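Local coordinates for polyketide synthase (Lyngbya majuscula 19L, PDB 3QIT), which releases the curacin A chain as a decarboxylating thioesterase, probably hydrolysing the thioester, with sulfate elimination and loss of carbon dioxide leaving a terminal alkene, at residues Ala173-Leu177 against Asn270-Asp274; Tyr76-Leu82 against Leu213-Pro217. All coordinates share one frame; numbering follows the deposited sequence.

Contact 1. Residues Ala173-Leu177 against Asn270-Asp274; sequences AIPSL and NLHID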
loop_
_atom_site.group_PDB
_atom_site.type_symbol
_atom_site.label_atom_id
_atom_site.label_comp_id
_atom_site.label_asym_id
_atom_site.label_seq_id
_atom_site.Cartn_x
_atom_site.Cartn_y
_atom_site.Cartn_z
ATOM N N ALA B 173 -13.214 -23.366 14.517
ATOM C CA ALA B 173 -12.428 -23.091 13.305
ATOM C C ALA B 173 -11.275 -24.084 13.142
ATOM O O ALA B 173 -10.927 -24.468 12.018
ATOM C CB ALA B 173 -11.896 -21.658 13.321
ATOM N N ILE B 174 -10.686 -24.478 14.269
ATOM C CA ILE B 174 -9.571 -25.438 14.299
ATOM C C ILE B 174 -9.836 -26.512 15.376
ATOM O O ILE B 174 -9.399 -26.372 16.532
ATOM C CB ILE B 174 -8.201 -24.732 14.565
ATOM C CG1 ILE B 174 -8.001 -23.553 13.606
ATOM C CG2 ILE B 174 -7.064 -25.748 14.419
ATOM C CD1 ILE B 174 -6.742 -22.721 13.872
ATOM N N PRO B 175 -10.562 -27.593 15.006
ATOM C CA PRO B 175 -11.053 -28.575 15.970
ATOM C C PRO B 175 -9.969 -29.267 16.774
ATOM O O PRO B 175 -10.215 -29.682 17.905
ATOM C CB PRO B 175 -11.801 -29.584 15.087
ATOM C CG PRO B 175 -12.328 -28.738 13.986
ATOM C CD PRO B 175 -11.194 -27.777 13.684
ATOM N N SER B 176 -8.774 -29.384 16.200
ATOM C CA SER B 176 -7.680 -30.007 16.928
ATOM C C SER B 176 -7.132 -29.128 18.062
ATOM O O SER B 176 -6.326 -29.607 18.863
ATOM C CB SER B 176 -6.543 -30.361 15.976
ATOM O OG SER B 176 -5.895 -29.175 15.586
ATOM N N LEU B 177 -7.526 -27.848 18.131
ATOM C CA LEU B 177 -7.114 -27.008 19.267
ATOM C C LEU B 177 -7.625 -27.611 20.565
ATOM O O LEU B 177 -8.791 -27.992 20.651
ATOM C CB LEU B 177 -7.664 -25.569 19.154
ATOM C CG LEU B 177 -6.948 -24.480 18.366
ATOM C CD1 LEU B 177 -7.818 -23.219 18.364
ATOM C CD2 LEU B 177 -5.593 -24.165 18.967
ATOM N N ASN B 270 -4.452 -26.624 8.954
ATOM C CA ASN B 270 -3.886 -25.986 10.136
ATOM C C ASN B 270 -2.861 -26.855 10.846
ATOM O O ASN B 270 -3.020 -27.234 12.009
ATOM C CB ASN B 270 -5.026 -25.544 11.043
ATOM C CG ASN B 270 -5.802 -24.407 10.435
ATOM O OD1 ASN B 270 -5.223 -23.367 10.087
ATOM N ND2 ASN B 270 -7.099 -24.600 10.269
ATOM N N LEU B 271 -1.789 -27.152 10.123
ATOM C CA LEU B 271 -0.767 -28.094 10.591
ATOM C C LEU B 271 -0.003 -27.618 11.821
ATOM O O LEU B 271 0.497 -28.425 12.607
ATOM C CB LEU B 271 0.211 -28.417 9.459
ATOM C CG LEU B 271 -0.288 -29.288 8.301
ATOM C CD1 LEU B 271 0.821 -29.450 7.258
ATOM C CD2 LEU B 271 -0.779 -30.659 8.769
ATOM N N HIS B 272 0.090 -26.304 12.008
ATOM C CA HIS B 272 0.731 -25.764 13.198
ATOM C C HIS B 272 -0.006 -26.160 14.475
ATOM O O HIS B 272 0.573 -26.121 15.566
ATOM C CB HIS B 272 0.889 -24.231 13.087
ATOM C CG HIS B 272 -0.400 -23.499 12.909
ATOM N ND1 HIS B 272 -1.310 -23.821 11.921
ATOM C CD2 HIS B 272 -0.928 -22.445 13.575
ATOM C CE1 HIS B 272 -2.345 -23.004 11.997
ATOM N NE2 HIS B 272 -2.134 -22.161 12.993
ATOM N N ILE B 273 -1.264 -26.598 14.331
ATOM C CA ILE B 273 -2.034 -27.087 15.469
ATOM C C ILE B 273 -2.206 -28.614 15.357
ATOM O O ILE B 273 -1.956 -29.345 16.333
ATOM C CB ILE B 273 -3.428 -26.412 15.548
ATOM C CG1 ILE B 273 -3.287 -24.882 15.478
ATOM C CG2 ILE B 273 -4.191 -26.868 16.800
ATOM C CD1 ILE B 273 -2.367 -24.283 16.515
ATOM N N ASP B 274 -2.601 -29.074 14.170
ATOM C CA ASP B 274 -2.962 -30.486 13.909
ATOM C C ASP B 274 -1.782 -31.437 14.064
ATOM O O ASP B 274 -1.947 -32.588 14.465
ATOM C CB ASP B 274 -3.448 -30.660 12.457
ATOM C CG ASP B 274 -4.850 -30.127 12.218
ATOM O OD1 ASP B 274 -5.406 -29.438 13.099
ATOM O OD2 ASP B 274 -5.385 -30.399 11.120
HETATM O O HOH W 1 -8.208 -28.936 13.238
#
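Ile273 packs against the side chains of Ile174, Ser176 and Leu177. Its CB lies 3.9 Å from Ile174 CG2, and the two isoleucine side chains cross at about a right angle. One branch, CG1, runs back over a face of the His272 ring. With CG1 beside the backbone N (chi1 -51°), CG2 is set anti to that N, on the side of the other segment, 3.7 Å from Leu177 CD2 and 3.1 Å from Ser176 OG. The tip, CD1, comes beside Leu177 CD2. Separately, Ile174 CG1 touches Asn270 ND2 at 3.6 Å. This is probably the lid, the insertion between strands 120-126 and 234-239, meeting the loop after the last strand of the alpha/beta hydrolase core: Ile174 to Leu177 form a type I beta turn between helices 163-173 and 179-188, while Asn270 directly follows His269, the probable histidine of a Ser-His-Glu triad with Ser103 and Glu127. Ser176 OG donates to Asp274 OD1 over 2.5 Å, meeting the anti side of the carboxylate 22° out of its plane, and a water joins OD1 to Ser176 N. With Asp274 replaced by an alanine, the Ser176 hydroxyl and the water would probably lose their shared acceptor, and Gly268 N its bond to OD2.

Contact 2. Residues Tyr76-Leu82 against Leu213-Pro217; sequences YSSLTFL and LNNLP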
loop_
_atom_site.group_PDB
_atom_site.type_symbol
_atom_site.label_atom_id
_atom_site.label_comp_id
_atom_site.label_asym_id
_atom_site.label_seq_id
_atom_site.Cartn_x
_atom_site.Cartn_y
_atom_site.Cartn_z
ATOM N N TYR B 76 -2.432 -1.508 4.900
ATOM C CA TYR B 76 -2.451 -2.977 4.925
ATOM C C TYR B 76 -2.281 -3.507 3.508
ATOM O O TYR B 76 -3.179 -3.382 2.653
ATOM C CB TYR B 76 -3.759 -3.502 5.535
ATOM C CG TYR B 76 -3.877 -3.305 7.028
ATOM C CD1 TYR B 76 -3.063 -4.011 7.911
ATOM C CD2 TYR B 76 -4.807 -2.414 7.560
ATOM C CE1 TYR B 76 -3.178 -3.835 9.288
ATOM C CE2 TYR B 76 -4.923 -2.211 8.946
ATOM C CZ TYR B 76 -4.103 -2.911 9.793
ATOM O OH TYR B 76 -4.277 -2.716 11.146
ATOM N N SER B 77 -1.110 -4.068 3.243
ATOM C CA SER B 77 -0.786 -4.606 1.921
ATOM C C SER B 77 0.272 -5.673 2.128
ATOM O O SER B 77 0.952 -5.684 3.179
ATOM C CB SER B 77 -0.241 -3.500 1.010
ATOM O OG SER B 77 0.995 -2.968 1.505
ATOM N N SER B 78 0.433 -6.557 1.145
ATOM C CA SER B 78 1.514 -7.541 1.203
ATOM C C SER B 78 2.877 -6.848 1.305
ATOM O O SER B 78 3.751 -7.330 2.023
ATOM C CB SER B 78 1.486 -8.479 -0.004
ATOM O OG SER B 78 1.352 -7.744 -1.204
ATOM N N LEU B 79 3.052 -5.725 0.611
ATOM C CA LEU B 79 4.341 -4.990 0.665
ATOM C C LEU B 79 4.651 -4.487 2.091
ATOM O O LEU B 79 5.773 -4.612 2.577
ATOM C CB LEU B 79 4.385 -3.819 -0.326
ATOM C CG LEU B 79 5.720 -3.049 -0.369
ATOM C CD1 LEU B 79 6.869 -3.904 -0.927
ATOM C CD2 LEU B 79 5.602 -1.753 -1.171
ATOM N N THR B 80 3.652 -3.894 2.749
ATOM C CA THR B 80 3.788 -3.529 4.156
ATOM C C THR B 80 4.185 -4.717 5.028
ATOM O O THR B 80 5.131 -4.620 5.811
ATOM C CB THR B 80 2.500 -2.892 4.695
ATOM O OG1 THR B 80 2.315 -1.616 4.062
ATOM C CG2 THR B 80 2.567 -2.732 6.219
ATOM N N PHE B 81 3.482 -5.851 4.901
ATOM C CA PHE B 81 3.904 -7.030 5.684
ATOM C C PHE B 81 5.313 -7.491 5.335
ATOM O O PHE B 81 6.069 -7.944 6.219
ATOM C CB PHE B 81 2.919 -8.201 5.524
ATOM C CG PHE B 81 1.533 -7.915 6.080
ATOM C CD1 PHE B 81 1.371 -7.323 7.337
ATOM C CD2 PHE B 81 0.393 -8.298 5.378
ATOM C CE1 PHE B 81 0.114 -7.076 7.867
ATOM C CE2 PHE B 81 -0.889 -8.043 5.896
ATOM C CZ PHE B 81 -1.032 -7.435 7.150
ATOM N N LEU B 82 5.674 -7.426 4.055
ATOM C CA LEU B 82 7.025 -7.821 3.657
ATOM C C LEU B 82 8.074 -6.901 4.267
ATOM O O LEU B 82 9.102 -7.360 4.746
ATOM C CB LEU B 82 7.155 -7.838 2.140
ATOM C CG LEU B 82 6.514 -9.056 1.501
ATOM C CD1 LEU B 82 6.582 -8.934 -0.019
ATOM C CD2 LEU B 82 7.178 -10.340 1.989
ATOM N N LEU B 213 -4.982 -8.413 0.157
ATOM C CA LEU B 213 -3.960 -8.659 1.175
ATOM C C LEU B 213 -3.231 -9.980 0.974
ATOM O O LEU B 213 -2.033 -10.086 1.251
ATOM C CB LEU B 213 -4.604 -8.657 2.562
ATOM C CG LEU B 213 -4.974 -7.307 3.166
ATOM C CD1 LEU B 213 -6.120 -7.468 4.145
ATOM C CD2 LEU B 213 -3.761 -6.698 3.844
ATOM N N ASN B 214 -3.969 -10.976 0.488
ATOM C CA ASN B 214 -3.488 -12.352 0.380
ATOM C C ASN B 214 -2.306 -12.550 -0.570
ATOM O O ASN B 214 -1.530 -13.495 -0.399
ATOM C CB ASN B 214 -4.641 -13.291 -0.006
ATOM C CG ASN B 214 -5.806 -13.234 0.978
ATOM O OD1 ASN B 214 -5.615 -13.084 2.187
ATOM N ND2 ASN B 214 -7.021 -13.363 0.457
ATOM N N ASN B 215 -2.170 -11.667 -1.560
ATOM C CA ASN B 215 -1.127 -11.810 -2.585
ATOM C C ASN B 215 -0.484 -10.501 -3.055
ATOM O O ASN B 215 -1.063 -9.424 -2.908
ATOM C CB ASN B 215 -1.672 -12.590 -3.790
ATOM C CG ASN B 215 -1.941 -14.052 -3.469
ATOM O OD1 ASN B 215 -1.024 -14.806 -3.130
ATOM N ND2 ASN B 215 -3.202 -14.458 -3.573
ATOM N N LEU B 216 0.718 -10.618 -3.618
ATOM C CA LEU B 216 1.455 -9.488 -4.188
ATOM C C LEU B 216 0.879 -9.087 -5.558
ATOM O O LEU B 216 0.037 -9.808 -6.098
ATOM C CB LEU B 216 2.937 -9.859 -4.319
ATOM C CG LEU B 216 3.795 -9.790 -3.053
ATOM C CD1 LEU B 216 4.937 -10.792 -3.120
ATOM C CD2 LEU B 216 4.318 -8.376 -2.833
ATOM N N PRO B 217 1.310 -7.930 -6.114
ATOM C CA PRO B 217 0.913 -7.590 -7.489
ATOM C C PRO B 217 1.602 -8.474 -8.537
ATOM O O PRO B 217 2.826 -8.629 -8.502
ATOM C CB PRO B 217 1.369 -6.131 -7.638
ATOM C CG PRO B 217 2.448 -5.961 -6.627
ATOM C CD PRO B 217 2.029 -6.815 -5.467
#
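Leu213 and Leu216 supply the apolar half of the contact, each reaching the 76-82 segment through CD2. For Leu213 this methyl sits 3.6 Å from Tyr76 CB and 3.8 Å from Phe81 CE2, approaching the phenyl ring obliquely. Leu216 meets the modelled conformer of Leu82 tip to tip, its CD2 3.7 Å from Leu82 CD1; Ala111 of helix 104-115 touches both leucines, and Leu144 of the second subunit packs on both as well. Polar contact across the segments is slight. Ser78 OG, placed between the backbone N and the carbonyl carbon (chi1 48°), faces Asn215 O at 3.4 Å, at best a weak and doubtful bond. Ser78 and Leu82 each have a second conformer and 213-217 is poorly ordered, which makes these positions less certain. Within the 76-82 segment the bonding is firmer: Thr80 N donates to Ser77 OG at 3.1 Å, nearly straight at 169°. The Tyr76 ring leads away from Leu213, and its hydroxyl bonds Asp202 and Leu70 N. Ser77 is thus the N-cap of helix 78-91, which connects core strands 55-59 and 97-102 of the alpha/beta hydrolase fold; against its start lies the loop from strand 196-199 to helix 220-229, probably part of the lid insertion.

How the contacts relate
The two contacts lie on opposite sides of the chain's centre, with their own centres 25 Å apart and nearest atoms about 13 Å apart, and they share no helix or strand. Contact 1 is at the surface, yet it adjoins the probable triad; contact 2 is partly buried, and the second subunit packs against it. Their chemistry follows place: contact 1 combines isoleucine and leucine packing with a short serine-to-carboxylate bond and a bridging water, whereas contact 2 relies chiefly on leucine methyls, with at most one weak, doubtful polar link. Along the sequence their segments alternate, 76-82, 173-177, 213-217, 270-274, so the chain passes back and forth between the two places.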